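Local coordinates for hemolysin-related protein (Vibrio cholerae serotype O1, PDB 6MLT), which is a secreted, metal-binding protein of the biofilm matrix that probably binds carbohydrate and contributes to biofilm adhesion, at residues A514-T519 / Q549-V554. Residues are numbered along the deposited sequence; the frame is centred on the assembly and turned at random.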
loop_
_atom_site.group_PDB
_atom_site.type_symbol
_atom_site.label_atom_id
_atom_site.label_comp_id
_atom_site.label_asym_id
_atom_site.label_seq_id
_atom_site.Cartn_x
_atom_site.Cartn_y
_atom_site.Cartn_z
ATOM N N ALA A 514 -2.892 -21.745 18.514
ATOM C CA ALA A 514 -4.149 -22.465 18.369
ATOM C C ALA A 514 -5.300 -21.469 18.286
ATOM O O ALA A 514 -5.492 -20.655 19.195
ATOM C CB ALA A 514 -4.348 -23.423 19.542
ATOM N N ASN A 515 -6.064 -21.542 17.200
ATOM C CA ASN A 515 -7.143 -20.590 16.940
ATOM C C ASN A 515 -8.006 -21.173 15.834
ATOM O O ASN A 515 -7.518 -21.376 14.716
ATOM C CB ASN A 515 -6.573 -19.228 16.535
ATOM C CG ASN A 515 -7.619 -18.125 16.530
ATOM O OD1 ASN A 515 -8.065 -17.674 17.584
ATOM N ND2 ASN A 515 -7.996 -17.675 15.340
ATOM N N SER A 516 -9.273 -21.457 16.136
ATOM C CA SER A 516 -10.126 -22.194 15.214
ATOM C C SER A 516 -11.096 -21.275 14.481
ATOM O O SER A 516 -11.478 -20.209 14.973
ATOM C CB SER A 516 -10.918 -23.282 15.940
ATOM O OG SER A 516 -11.717 -22.753 16.988
ATOM N N SER A 517 -11.505 -21.722 13.293
ATOM C CA SER A 517 -12.515 -21.024 12.509
ATOM C C SER A 517 -13.049 -21.939 11.417
ATOM O O SER A 517 -12.290 -22.713 10.818
ATOM C CB SER A 517 -11.949 -19.744 11.881
ATOM O OG SER A 517 -12.949 -19.092 11.107
ATOM N N GLY A 518 -14.356 -21.843 11.156
ATOM C CA GLY A 518 -14.898 -22.404 9.929
ATOM C C GLY A 518 -14.285 -21.775 8.695
ATOM O O GLY A 518 -14.247 -22.407 7.633
ATOM N N THR A 519 -13.771 -20.554 8.842
ATOM C CA THR A 519 -13.102 -19.715 7.850
ATOM C C THR A 519 -14.082 -19.161 6.826
ATOM O O THR A 519 -14.910 -19.880 6.253
ATOM C CB THR A 519 -11.945 -20.433 7.129
ATOM O OG1 THR A 519 -12.445 -21.443 6.248
ATOM C CG2 THR A 519 -10.974 -21.041 8.137
ATOM N N GLN A 549 -12.965 -26.725 16.299
ATOM C CA GLN A 549 -13.560 -26.561 17.623
ATOM C C GLN A 549 -12.446 -26.397 18.654
ATOM O O GLN A 549 -12.109 -27.333 19.379
ATOM C CB GLN A 549 -14.459 -27.770 17.928
ATOM C CG GLN A 549 -15.574 -27.486 18.910
ATOM C CD GLN A 549 -16.777 -28.376 18.680
ATOM O OE1 GLN A 549 -16.714 -29.583 18.895
ATOM N NE2 GLN A 549 -17.882 -27.785 18.222
ATOM N N VAL A 550 -11.874 -25.195 18.715
ATOM C CA VAL A 550 -10.816 -24.896 19.676
ATOM C C VAL A 550 -11.272 -23.780 20.606
ATOM O O VAL A 550 -11.239 -23.927 21.833
ATOM C CB VAL A 550 -9.509 -24.497 18.972
ATOM C CG1 VAL A 550 -8.450 -24.064 20.001
ATOM C CG2 VAL A 550 -8.990 -25.646 18.123
ATOM N N ASN A 551 -11.680 -22.651 20.029
ATOM C CA ASN A 551 -12.011 -21.476 20.822
ATOM C C ASN A 551 -12.994 -20.608 20.048
ATOM O O ASN A 551 -13.309 -20.873 18.885
ATOM C CB ASN A 551 -10.743 -20.697 21.202
ATOM C CG ASN A 551 -9.949 -20.218 19.987
ATOM O OD1 ASN A 551 -9.956 -20.850 18.936
ATOM N ND2 ASN A 551 -9.259 -19.096 20.139
ATOM N N HIS A 552 -13.504 -19.578 20.724
ATOM C CA HIS A 552 -14.429 -18.640 20.105
ATOM C C HIS A 552 -14.263 -17.269 20.742
ATOM O O HIS A 552 -14.012 -17.158 21.941
ATOM C CB HIS A 552 -15.887 -19.106 20.231
ATOM C CG HIS A 552 -16.367 -19.235 21.648
ATOM N ND1 HIS A 552 -16.339 -20.428 22.339
ATOM C CD2 HIS A 552 -16.922 -18.328 22.488
ATOM C CE1 HIS A 552 -16.846 -20.248 23.547
ATOM N NE2 HIS A 552 -17.203 -18.981 23.664
ATOM N N GLY A 553 -14.407 -16.227 19.921
ATOM C CA GLY A 553 -14.387 -14.849 20.377
ATOM C C GLY A 553 -13.249 -14.075 19.737
ATOM O O GLY A 553 -13.017 -14.171 18.526
ATOM N N VAL A 554 -12.543 -13.311 20.562
ATOM C CA VAL A 554 -11.441 -12.456 20.122
ATOM C C VAL A 554 -10.261 -12.713 21.044
ATOM O O VAL A 554 -10.408 -12.667 22.272
ATOM C CB VAL A 554 -11.829 -10.965 20.137
ATOM C CG1 VAL A 554 -10.657 -10.098 19.667
ATOM C CG2 VAL A 554 -13.053 -10.720 19.265
#
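S516 presses its hydroxymethyl group against the backbone at V550 and N551, with CB 3.6 Å from V550 CB, and its OG takes two amide protons there. The bond from N551 N to S516 OG is 3.0 Å long and nearly straight, with an N-H...O angle of 171°. The one from V550 N to S516 OG has the same length but is more bent, 148°. OG, set between its own backbone N and carbonyl carbon, faces both of these amides. A third bond links this hydroxyl to the carbonyl O of N542, so three bonds fix its rotation.

N551 returns the grip. Its first torsion, which likewise sets CG between the backbone N and the carbonyl carbon, brings the amide back over the other segment, where OD1 accepts from S516 N at 2.9 Å, the donor lying in the carbonyl plane. The other branch of the same amide gives ND2 to N515 OD1 at 3.2 Å. Here the acceptor lies close to the N551 amide plane, whereas the donor sits above the N515 carbonyl plane, off its lone pairs, and the two amide planes are 77° apart. N515 ND2 is occupied by the carbonyl O of V540, which settles which end of that amide faces N551. Apolar contact is thin: A514 CB reaches V550 CG1 at 4.2 Å, and V550 also touches L497.

The contact joins the loop after strand 509-514, at the outer edge of one four-stranded antiparallel sheet, to the approach to strand 553-559 of another, consistent with neighbouring blades of a β-propeller. It lies away from the metal sites. Four cross-segment hydrogen bonds against 247 Å² of buried surface imply a junction specified by matched donors and acceptors more than by hydrophobic packing.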